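Local coordinates for oligopeptide ABC transporter, periplasmic oligopeptide-binding protein, putative (Thermotoga maritima MSB8, PDB 5IPW), which probably binds oligopeptides in the periplasm and hands them to an ABC transporter for uptake, at residues 21-25 against 26-30; 75-78 against 79-83; 354-358 against 359-363; 449-452 against 453-457. All coordinates share one frame; numbering follows the deposited sequence.

Contact 1 (21-25 against 26-30); sequences YHESP and MLTKL
Glu-23 and Thr-28 supply the side-chain hydrogen bond of this turn: Thr-28 OG1 donates to Glu-23 OE2 at 2.6 Å, reaching the carboxylate on its anti side and 23° out of its plane. The two side chains cross at about a right angle. With chi1 at 75°, Glu-23 places CG between its own backbone N and carbonyl carbon, and the rest of the chain runs on extended to the threonine. The other carboxylate oxygen, OE1, forms a salt bridge with Arg-42, which leaves each oxygen with a partner of its own.

Backbone bonds identify the motif as the first turn of helix 25-32, with Ser-24 at the N-cap position and Pro-25 opening the helix. Ser-24 O takes two donors, Leu-27 N at 2.8 Å and Thr-28 N at 3.1 Å. Lys-29 N continues the series to Pro-25 O at 2.9 Å.

Two waters bridge the same junction. Water 1 donates to Glu-23 O (2.8 Å) and to Thr-28 OG1, so the threonine hydroxyl both gives and receives. The Ser-24 side chain makes no direct capping bond; water 2 instead donates to Ser-24 OG (2.9 Å) and accepts from Met-26 N (3.0 Å), while Ser-24 OG is also hydrogen-bonded to Asp-275.

Contact 2 (75-78 against 79-83); sequences GISK and LIEVK
The closing turn of helix 73-80 joins Ile-76 and Ser-77 to Leu-79 and Ile-80, and Glu-81 is the first residue to leave helical geometry. Leu-79 N donates to Ile-76 O at 2.9 Å and Ile-80 N to Ser-77 O at 3.0 Å.

Side chains also lie against carbonyls of the preceding turn. Leu-79 has CG anti to its carbonyl carbon (chi1 -65°), which puts that atom 3.5 Å from Gly-75 O, while Ile-80 CB rests 3.4 Å from Ile-76 O. The extended Glu-81 side chain lies beside Ser-77, but its OE2 is modelled too close to Ser-77 OG for that pair to be interpreted. The other oxygen is clearer: Glu-81 OE1 receives Lys-83 NZ at 2.9 Å in a salt bridge, approached from above the carboxylate plane, and also pairs with Arg-619. Lys-78 runs extended alongside Glu-81, its amine engaged with Asp-616.

Two bonds back to the third residue, followed by the first non-helical residue, are consistent with the 3-10-like last turn common at helix C-termini.

Contact 3 (354-358 against 359-363); sequences KVFND and VRFRQ
Between helix 350-357 and helix 359-367 the chain turns at Asp-358, whose psi of 110° breaks the helical path before Phe-361 N donates to Asp-358 O at 2.8 Å. Asp-358 is the N-cap of the second helix: its OD1 accepts a weak capping bond from Arg-360 N at 3.3 Å. The same carboxylate lies over one face of the Arg-360 guanidinium, with OD2 3.8 Å above the plane near its centre and the two flat groups almost perpendicular. No guanidinium N-H points at the carboxylate, so the salt bridge, long at 3.8 Å from Asp-358 OD1 to Arg-360 NE, rests on charge alone.

On the buried side Phe-361 has CG anti to its backbone N (chi1 -176°), which carries the ring back to Val-355 and Phe-356 of the preceding helix. Val-355 CG1 sits over the ring face, 3.6 Å from the centroid, in a CH-pi contact. Phe-356 lies side by side with Phe-361; their planes are only 17° apart, but centroids 6.0 Å apart show that the rings barely overlap. Leu-343 touches both phenylalanines, and Phe-441 meets Phe-356 edge-to-face.

Arg-362 reaches back across the junction. Its NH1 donates to Phe-356 O at 3.1 Å, in the carbonyl plane and on a lone pair, and also to water 3, which in turn donates to Asn-357 OD1 at 2.9 Å.

Contact 4 (449-452 against 453-457); sequences FHVD and VWTMV
Phe-449 and Val-453, one turn apart on helix 448-462, form the apolar part of the contact: Val-453 CG2 lies over the Phe-449 ring face, 4.0 Å from its centroid, displaced toward the rim and touching CE1 and CZ. The tightly packed part continues through His-450 and Trp-454. Phe-449 CD2 stands 3.8 Å above the centre of the His-450 ring. Val-453 CG1 lies over one face of the Trp-454 indole, offset toward the rim, while the indole edge meets a backbone carbonyl, Trp-454 CD1 to His-450 O at 3.2 Å in the ring plane. His-450 ND1 and Trp-454 NE1 both hydrogen-bond to Ser-339 OG, and both side chains touch Val-491 of strand 489-494, so this flank of the helix packs on the sheet.

Thr-455, by contrast, is exposed, and its hydroxyl donates within the helix. Holding OG1 anti to its carbonyl carbon (chi1 -61°) directs the hydroxyl back to Val-451 O at 2.6 Å, from 61° above the carbonyl plane. Thr-455 N reaches the same Val-451 O at 2.7 Å, giving that acceptor two donors. Val-451 and Thr-455 run side by side. The next bond is slacker: Met-456 N to Asp-452 O is weak at 3.4 Å.

A helix with one flank on the sheet and another facing solvent is typical of the beta-alpha-beta crossover, here linking parallel strands 440-445 and 467-472.

In the fold
Contact 2 is the buried one, its centre about 13 Å from the centre of the chain, whereas the other three are only partly buried; the centre of contact 1 lies about 35 Å from that of the chain, on the opposite side of it from contacts 3 and 4. Contacts 1 and 2 share a neighbour, strand 252-257, although their nearest atoms are about 14 Å apart. Contacts 3 and 4, centres about 22 Å apart, pack on the mixed sheet containing strands 340-343 and 440-445. Charge pairs occur in contacts 1 to 3, ring packing in contacts 3 and 4, and bridging waters in contacts 1 and 3; contact 4, in the first half of its helix, adds a threonine hydroxyl.

Contact 1 (21-25 against 26-30)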
loop_
_atom_site.group_PDB
_atom_site.type_symbol
_atom_site.label_atom_id
_atom_site.label_comp_id
_atom_site.label_asym_id
_atom_site.label_seq_id
_atom_site.Cartn_x
_atom_site.Cartn_y
_atom_site.Cartn_z
ATOM N N TYR A 21 -26.743 22.999 2.806
ATOM C CA TYR A 21 -26.439 21.647 2.328
ATOM C C TYR A 21 -27.264 21.302 1.110
ATOM O O TYR A 21 -28.420 21.713 1.001
ATOM C CB TYR A 21 -26.687 20.606 3.408
ATOM C CG TYR A 21 -25.742 20.684 4.571
ATOM C CD1 TYR A 21 -24.377 20.728 4.371
ATOM C CD2 TYR A 21 -26.219 20.673 5.883
ATOM C CE1 TYR A 21 -23.506 20.789 5.438
ATOM C CE2 TYR A 21 -25.353 20.731 6.965
ATOM C CZ TYR A 21 -23.996 20.793 6.729
ATOM O OH TYR A 21 -23.111 20.853 7.775
ATOM N N HIS A 22 -26.659 20.539 0.204
ATOM C CA HIS A 22 -27.297 20.146 -1.048
ATOM C C HIS A 22 -27.221 18.642 -1.217
ATOM O O HIS A 22 -26.433 17.984 -0.546
ATOM C CB HIS A 22 -26.612 20.846 -2.213
ATOM C CG HIS A 22 -26.573 22.333 -2.067
ATOM N ND1 HIS A 22 -27.674 23.130 -2.300
ATOM C CD2 HIS A 22 -25.577 23.164 -1.687
ATOM C CE1 HIS A 22 -27.352 24.393 -2.076
ATOM N NE2 HIS A 22 -26.087 24.440 -1.698
ATOM N N GLU A 23 -28.037 18.103 -2.115
ATOM C CA GLU A 23 -28.151 16.655 -2.285
ATOM C C GLU A 23 -28.384 16.319 -3.732
ATOM O O GLU A 23 -28.793 17.178 -4.504
ATOM C CB GLU A 23 -29.329 16.133 -1.466
ATOM C CG GLU A 23 -30.692 16.450 -2.083
ATOM C CD GLU A 23 -31.835 16.417 -1.087
ATOM O OE1 GLU A 23 -31.627 15.879 0.006
ATOM O OE2 GLU A 23 -32.938 16.924 -1.385
ATOM N N SER A 24 -28.160 15.063 -4.099
ATOM C CA SER A 24 -28.400 14.635 -5.471
ATOM C C SER A 24 -29.892 14.691 -5.769
ATOM O O SER A 24 -30.693 14.360 -4.907
ATOM C CB SER A 24 -27.894 13.221 -5.693
ATOM O OG SER A 24 -27.998 12.865 -7.061
ATOM N N PRO A 25 -30.275 15.121 -6.981
ATOM C CA PRO A 25 -31.692 15.160 -7.361
ATOM C C PRO A 25 -32.467 13.882 -7.016
ATOM O O PRO A 25 -33.555 13.965 -6.449
ATOM C CB PRO A 25 -31.640 15.358 -8.878
ATOM C CG PRO A 25 -30.382 16.123 -9.107
ATOM C CD PRO A 25 -29.412 15.672 -8.047
ATOM N N MET A 26 -31.904 12.716 -7.325
ATOM C CA MET A 26 -32.568 11.452 -7.015
ATOM C C MET A 26 -32.944 11.346 -5.537
ATOM O O MET A 26 -33.946 10.725 -5.195
ATOM C CB MET A 26 -31.708 10.244 -7.428
ATOM C CG MET A 26 -30.458 10.016 -6.587
ATOM S SD MET A 26 -29.657 8.426 -6.867
ATOM C CE MET A 26 -30.568 7.380 -5.742
ATOM N N LEU A 27 -32.141 11.936 -4.658
ATOM C CA LEU A 27 -32.469 11.942 -3.235
ATOM C C LEU A 27 -33.556 12.967 -2.917
ATOM O O LEU A 27 -34.408 12.717 -2.066
ATOM C CB LEU A 27 -31.223 12.195 -2.387
ATOM C CG LEU A 27 -30.117 11.152 -2.517
ATOM C CD1 LEU A 27 -28.952 11.511 -1.612
ATOM C CD2 LEU A 27 -30.622 9.760 -2.168
ATOM N N THR A 28 -33.529 14.112 -3.596
ATOM C CA THR A 28 -34.561 15.128 -3.415
ATOM C C THR A 28 -35.925 14.583 -3.792
ATOM O O THR A 28 -36.915 14.878 -3.135
ATOM C CB THR A 28 -34.295 16.387 -4.253
ATOM O OG1 THR A 28 -32.999 16.906 -3.943
ATOM C CG2 THR A 28 -35.337 17.456 -3.958
ATOM N N LYS A 29 -35.970 13.790 -4.852
ATOM C CA LYS A 29 -37.216 13.189 -5.282
ATOM C C LYS A 29 -37.776 12.292 -4.180
ATOM O O LYS A 29 -38.968 12.342 -3.882
ATOM C CB LYS A 29 -37.013 12.395 -6.571
ATOM C CG LYS A 29 -38.305 11.857 -7.149
ATOM C CD LYS A 29 -38.129 11.359 -8.577
ATOM C CE LYS A 29 -39.271 10.437 -8.987
ATOM N NZ LYS A 29 -39.012 9.745 -10.280
ATOM N N LEU A 30 -36.905 11.494 -3.564
ATOM C CA LEU A 30 -37.319 10.610 -2.477
ATOM C C LEU A 30 -37.865 11.352 -1.263
ATOM O O LEU A 30 -38.829 10.895 -0.661
ATOM C CB LEU A 30 -36.169 9.702 -2.029
ATOM C CG LEU A 30 -35.720 8.591 -2.985
ATOM C CD1 LEU A 30 -34.479 7.914 -2.430
ATOM C CD2 LEU A 30 -36.815 7.563 -3.226
HETATM O O HOH W 1 -31.230 18.159 -5.523
HETATM O O HOH W 2 -29.724 12.486 -9.311
#

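Contact 2 (75-78 against 79-83)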
loop_
_atom_site.group_PDB
_atom_site.type_symbol
_atom_site.label_atom_id
_atom_site.label_comp_id
_atom_site.label_asym_id
_atom_site.label_seq_id
_atom_site.Cartn_x
_atom_site.Cartn_y
_atom_site.Cartn_z
ATOM N N GLY A 75 -11.348 -5.057 -5.403
ATOM C CA GLY A 75 -11.476 -3.914 -6.284
ATOM C C GLY A 75 -12.656 -3.049 -5.901
ATOM O O GLY A 75 -12.588 -1.826 -5.984
ATOM N N ILE A 76 -13.744 -3.691 -5.492
ATOM C CA ILE A 76 -14.919 -2.974 -5.023
ATOM C C ILE A 76 -14.595 -2.370 -3.666
ATOM O O ILE A 76 -14.829 -1.197 -3.446
ATOM C CB ILE A 76 -16.143 -3.894 -4.865
ATOM C CG1 ILE A 76 -16.475 -4.622 -6.177
ATOM C CG2 ILE A 76 -17.349 -3.106 -4.374
ATOM C CD1 ILE A 76 -16.833 -3.726 -7.340
ATOM N N SER A 77 -14.044 -3.178 -2.767
ATOM C CA SER A 77 -13.673 -2.697 -1.437
ATOM C C SER A 77 -12.854 -1.408 -1.489
ATOM O O SER A 77 -13.122 -0.479 -0.740
ATOM C CB SER A 77 -12.879 -3.745 -0.662
ATOM O OG SER A 77 -12.494 -3.221 0.601
ATOM N N LYS A 78 -11.880 -1.356 -2.392
ATOM C CA LYS A 78 -10.997 -0.202 -2.503
ATOM C C LYS A 78 -11.642 1.035 -3.141
ATOM O O LYS A 78 -11.054 2.110 -3.116
ATOM C CB LYS A 78 -9.727 -0.592 -3.243
ATOM C CG LYS A 78 -8.843 -1.494 -2.407
ATOM C CD LYS A 78 -7.716 -2.099 -3.218
ATOM C CE LYS A 78 -6.737 -2.841 -2.326
ATOM N NZ LYS A 78 -5.790 -3.683 -3.110
ATOM N N LEU A 79 -12.838 0.888 -3.708
ATOM C CA LEU A 79 -13.659 2.042 -4.088
ATOM C C LEU A 79 -14.462 2.566 -2.914
ATOM O O LEU A 79 -14.764 3.752 -2.839
ATOM C CB LEU A 79 -14.655 1.675 -5.190
ATOM C CG LEU A 79 -14.079 1.291 -6.546
ATOM C CD1 LEU A 79 -15.216 1.129 -7.543
ATOM C CD2 LEU A 79 -13.084 2.332 -7.030
ATOM N N ILE A 80 -14.785 1.656 -2.005
ATOM C CA ILE A 80 -15.922 1.781 -1.121
ATOM C C ILE A 80 -15.502 2.030 0.335
ATOM O O ILE A 80 -16.317 2.407 1.171
ATOM C CB ILE A 80 -16.781 0.493 -1.291
ATOM C CG1 ILE A 80 -18.175 0.861 -1.737
ATOM C CG2 ILE A 80 -16.766 -0.444 -0.075
ATOM C CD1 ILE A 80 -18.177 1.301 -3.179
ATOM N N GLU A 81 -14.217 1.854 0.611
ATOM C CA GLU A 81 -13.706 1.836 1.972
ATOM C C GLU A 81 -13.737 3.193 2.644
ATOM O O GLU A 81 -13.535 4.228 2.012
ATOM C CB GLU A 81 -12.273 1.289 1.998
ATOM C CG GLU A 81 -12.204 -0.217 2.175
ATOM C CD GLU A 81 -10.848 -0.781 1.813
ATOM O OE1 GLU A 81 -9.815 -0.152 2.146
ATOM O OE2 GLU A 81 -10.821 -1.856 1.182
ATOM N N VAL A 82 -13.985 3.167 3.946
ATOM C CA VAL A 82 -13.942 4.370 4.769
ATOM C C VAL A 82 -13.125 4.097 6.025
ATOM O O VAL A 82 -13.100 2.978 6.538
ATOM C CB VAL A 82 -15.356 4.883 5.139
ATOM C CG1 VAL A 82 -16.102 5.331 3.891
ATOM C CG2 VAL A 82 -16.156 3.830 5.897
ATOM N N LYS A 83 -12.462 5.138 6.506
ATOM C CA LYS A 83 -11.516 5.027 7.610
ATOM C C LYS A 83 -11.875 6.047 8.681
ATOM O O LYS A 83 -12.544 7.037 8.392
ATOM C CB LYS A 83 -10.090 5.290 7.097
ATOM C CG LYS A 83 -9.750 4.563 5.801
ATOM C CD LYS A 83 -9.711 3.054 5.996
ATOM C CE LYS A 83 -9.470 2.325 4.686
ATOM N NZ LYS A 83 -9.639 0.852 4.849
#

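Contact 3 (354-358 against 359-363)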
loop_
_atom_site.group_PDB
_atom_site.type_symbol
_atom_site.label_atom_id
_atom_site.label_comp_id
_atom_site.label_asym_id
_atom_site.label_seq_id
_atom_site.Cartn_x
_atom_site.Cartn_y
_atom_site.Cartn_z
ATOM N N LYS A 354 35.145 -10.325 1.647
ATOM C CA LYS A 354 35.933 -9.091 1.803
ATOM C C LYS A 354 35.688 -8.091 0.677
ATOM O O LYS A 354 35.383 -6.926 0.932
ATOM C CB LYS A 354 37.431 -9.412 1.883
ATOM C CG LYS A 354 37.927 -9.765 3.280
ATOM C CD LYS A 354 38.366 -8.536 4.075
ATOM C CE LYS A 354 39.849 -8.223 3.900
ATOM N NZ LYS A 354 40.204 -7.819 2.511
ATOM N N VAL A 355 35.824 -8.556 -0.562
ATOM C CA VAL A 355 35.525 -7.737 -1.739
ATOM C C VAL A 355 34.092 -7.193 -1.696
ATOM O O VAL A 355 33.862 -6.013 -1.975
ATOM C CB VAL A 355 35.728 -8.546 -3.036
ATOM C CG1 VAL A 355 35.116 -7.840 -4.245
ATOM C CG2 VAL A 355 37.213 -8.811 -3.263
ATOM N N PHE A 356 33.142 -8.059 -1.337
ATOM C CA PHE A 356 31.705 -7.720 -1.307
ATOM C C PHE A 356 31.328 -6.669 -0.247
ATOM O O PHE A 356 30.481 -5.815 -0.497
ATOM C CB PHE A 356 30.863 -8.996 -1.094
ATOM C CG PHE A 356 30.718 -9.875 -2.323
ATOM C CD1 PHE A 356 31.380 -9.598 -3.515
ATOM C CD2 PHE A 356 29.931 -11.012 -2.263
ATOM C CE1 PHE A 356 31.235 -10.425 -4.618
ATOM C CE2 PHE A 356 29.786 -11.841 -3.362
ATOM C CZ PHE A 356 30.438 -11.545 -4.540
ATOM N N ASN A 357 31.948 -6.725 0.923
ATOM C CA ASN A 357 31.665 -5.754 1.983
ATOM C C ASN A 357 32.393 -4.421 1.829
ATOM O O ASN A 357 32.189 -3.503 2.623
ATOM C CB ASN A 357 31.989 -6.344 3.348
ATOM C CG ASN A 357 30.950 -7.344 3.799
ATOM O OD1 ASN A 357 30.012 -6.995 4.513
ATOM N ND2 ASN A 357 31.103 -8.594 3.374
ATOM N N ASP A 358 33.252 -4.325 0.820
ATOM C CA ASP A 358 33.915 -3.076 0.500
ATOM C C ASP A 358 32.925 -2.201 -0.251
ATOM O O ASP A 358 32.583 -2.486 -1.397
ATOM C CB ASP A 358 35.166 -3.333 -0.346
ATOM C CG ASP A 358 36.051 -2.098 -0.496
ATOM O OD1 ASP A 358 35.656 -0.992 -0.058
ATOM O OD2 ASP A 358 37.155 -2.245 -1.062
ATOM N N VAL A 359 32.474 -1.139 0.413
ATOM C CA VAL A 359 31.524 -0.180 -0.162
ATOM C C VAL A 359 31.900 0.202 -1.592
ATOM O O VAL A 359 31.049 0.266 -2.486
ATOM C CB VAL A 359 31.469 1.124 0.665
ATOM C CG1 VAL A 359 30.418 2.067 0.094
ATOM C CG2 VAL A 359 31.178 0.837 2.137
ATOM N N ARG A 360 33.188 0.463 -1.786
ATOM C CA ARG A 360 33.720 0.887 -3.074
ATOM C C ARG A 360 33.437 -0.110 -4.190
ATOM O O ARG A 360 33.243 0.287 -5.337
ATOM C CB ARG A 360 35.223 1.138 -2.945
ATOM C CG ARG A 360 35.550 2.383 -2.122
ATOM C CD ARG A 360 36.663 2.142 -1.116
ATOM N NE ARG A 360 37.858 1.591 -1.750
ATOM C CZ ARG A 360 38.933 1.160 -1.094
ATOM N NH1 ARG A 360 38.989 1.208 0.235
ATOM N NH2 ARG A 360 39.959 0.678 -1.780
ATOM N N PHE A 361 33.418 -1.399 -3.853
ATOM C CA PHE A 361 33.079 -2.428 -4.828
ATOM C C PHE A 361 31.636 -2.253 -5.295
ATOM O O PHE A 361 31.339 -2.391 -6.489
ATOM C CB PHE A 361 33.295 -3.847 -4.269
ATOM C CG PHE A 361 33.045 -4.934 -5.288
ATOM C CD1 PHE A 361 33.860 -5.054 -6.411
ATOM C CD2 PHE A 361 31.975 -5.811 -5.153
ATOM C CE1 PHE A 361 33.623 -6.033 -7.371
ATOM C CE2 PHE A 361 31.737 -6.793 -6.109
ATOM C CZ PHE A 361 32.561 -6.903 -7.222
ATOM N N ARG A 362 30.747 -1.938 -4.357
ATOM C CA ARG A 362 29.326 -1.753 -4.675
ATOM C C ARG A 362 29.122 -0.454 -5.460
ATOM O O ARG A 362 28.508 -0.466 -6.533
ATOM C CB ARG A 362 28.476 -1.788 -3.402
ATOM C CG ARG A 362 28.684 -3.065 -2.594
ATOM C CD ARG A 362 27.648 -3.252 -1.505
ATOM N NE ARG A 362 27.754 -2.268 -0.426
ATOM C CZ ARG A 362 28.322 -2.480 0.764
ATOM N NH1 ARG A 362 28.894 -3.644 1.076
ATOM N NH2 ARG A 362 28.328 -1.501 1.661
ATOM N N GLN A 363 29.674 0.647 -4.943
ATOM C CA GLN A 363 29.696 1.928 -5.668
ATOM C C GLN A 363 30.116 1.700 -7.121
ATOM O O GLN A 363 29.438 2.142 -8.063
ATOM C CB GLN A 363 30.652 2.918 -4.995
ATOM C CG GLN A 363 30.157 3.432 -3.649
ATOM C CD GLN A 363 31.201 4.222 -2.868
ATOM O OE1 GLN A 363 32.362 4.318 -3.268
ATOM N NE2 GLN A 363 30.788 4.790 -1.738
HETATM O O HOH W 3 28.690 -4.476 4.142
#

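Contact 4 (449-452 against 453-457)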
loop_
_atom_site.group_PDB
_atom_site.type_symbol
_atom_site.label_atom_id
_atom_site.label_comp_id
_atom_site.label_asym_id
_atom_site.label_seq_id
_atom_site.Cartn_x
_atom_site.Cartn_y
_atom_site.Cartn_z
ATOM N N PHE A 449 12.193 -12.626 -16.841
ATOM C CA PHE A 449 12.310 -11.183 -16.865
ATOM C C PHE A 449 13.640 -10.756 -16.280
ATOM O O PHE A 449 14.369 -9.997 -16.905
ATOM C CB PHE A 449 11.157 -10.521 -16.103
ATOM C CG PHE A 449 11.421 -9.083 -15.744
ATOM C CD1 PHE A 449 11.535 -8.115 -16.735
ATOM C CD2 PHE A 449 11.569 -8.699 -14.412
ATOM C CE1 PHE A 449 11.786 -6.790 -16.407
ATOM C CE2 PHE A 449 11.818 -7.375 -14.076
ATOM C CZ PHE A 449 11.928 -6.420 -15.076
ATOM N N HIS A 450 13.955 -11.251 -15.086
ATOM C CA HIS A 450 15.178 -10.840 -14.385
ATOM C C HIS A 450 16.450 -11.319 -15.097
ATOM O O HIS A 450 17.474 -10.632 -15.075
ATOM C CB HIS A 450 15.164 -11.341 -12.942
ATOM C CG HIS A 450 14.223 -10.590 -12.053
ATOM N ND1 HIS A 450 14.492 -9.321 -11.588
ATOM C CD2 HIS A 450 13.020 -10.934 -11.534
ATOM C CE1 HIS A 450 13.493 -8.913 -10.825
ATOM N NE2 HIS A 450 12.588 -9.874 -10.776
ATOM N N VAL A 451 16.379 -12.495 -15.718
ATOM C CA VAL A 451 17.467 -12.989 -16.557
ATOM C C VAL A 451 17.853 -11.903 -17.556
ATOM O O VAL A 451 19.003 -11.464 -17.592
ATOM C CB VAL A 451 17.055 -14.269 -17.321
ATOM C CG1 VAL A 451 18.055 -14.610 -18.419
ATOM C CG2 VAL A 451 16.901 -15.440 -16.361
ATOM N N ASP A 452 16.872 -11.461 -18.339
ATOM C CA ASP A 452 17.084 -10.447 -19.382
ATOM C C ASP A 452 17.759 -9.194 -18.844
ATOM O O ASP A 452 18.680 -8.661 -19.463
ATOM C CB ASP A 452 15.755 -10.046 -20.030
ATOM C CG ASP A 452 15.026 -11.220 -20.637
ATOM O OD1 ASP A 452 15.673 -12.265 -20.854
ATOM O OD2 ASP A 452 13.808 -11.101 -20.893
ATOM N N VAL A 453 17.295 -8.734 -17.689
ATOM C CA VAL A 453 17.826 -7.520 -17.070
ATOM C C VAL A 453 19.322 -7.659 -16.831
ATOM O O VAL A 453 20.119 -6.837 -17.296
ATOM C CB VAL A 453 17.145 -7.217 -15.717
ATOM C CG1 VAL A 453 17.709 -5.943 -15.097
ATOM C CG2 VAL A 453 15.635 -7.101 -15.882
ATOM N N TRP A 454 19.694 -8.712 -16.110
ATOM C CA TRP A 454 21.065 -8.871 -15.637
ATOM C C TRP A 454 21.982 -9.512 -16.673
ATOM O O TRP A 454 23.201 -9.333 -16.609
ATOM C CB TRP A 454 21.063 -9.615 -14.304
ATOM C CG TRP A 454 20.394 -8.784 -13.264
ATOM C CD1 TRP A 454 19.068 -8.794 -12.931
ATOM C CD2 TRP A 454 21.000 -7.765 -12.462
ATOM N NE1 TRP A 454 18.821 -7.863 -11.956
ATOM C CE2 TRP A 454 19.990 -7.217 -11.649
ATOM C CE3 TRP A 454 22.304 -7.271 -12.344
ATOM C CZ2 TRP A 454 20.242 -6.201 -10.729
ATOM C CZ3 TRP A 454 22.556 -6.260 -11.425
ATOM C CH2 TRP A 454 21.530 -5.734 -10.635
ATOM N N THR A 455 21.396 -10.218 -17.639
ATOM C CA THR A 455 22.120 -10.626 -18.845
ATOM C C THR A 455 22.749 -9.417 -19.546
ATOM O O THR A 455 23.849 -9.509 -20.082
ATOM C CB THR A 455 21.197 -11.354 -19.838
ATOM O OG1 THR A 455 20.676 -12.538 -19.226
ATOM C CG2 THR A 455 21.951 -11.746 -21.112
ATOM N N MET A 456 22.052 -8.288 -19.538
ATOM C CA MET A 456 22.594 -7.061 -20.105
ATOM C C MET A 456 23.671 -6.479 -19.209
ATOM O O MET A 456 24.630 -5.897 -19.702
ATOM C CB MET A 456 21.492 -6.029 -20.322
ATOM C CG MET A 456 20.459 -6.446 -21.359
ATOM S SD MET A 456 19.022 -5.357 -21.418
ATOM C CE MET A 456 19.819 -3.758 -21.324
ATOM N N VAL A 457 23.507 -6.632 -17.898
ATOM C CA VAL A 457 24.497 -6.152 -16.915
ATOM C C VAL A 457 25.792 -6.977 -16.975
ATOM O O VAL A 457 26.860 -6.496 -16.584
ATOM C CB VAL A 457 23.925 -6.160 -15.473
ATOM C CG1 VAL A 457 24.965 -5.699 -14.455
ATOM C CG2 VAL A 457 22.688 -5.272 -15.385
#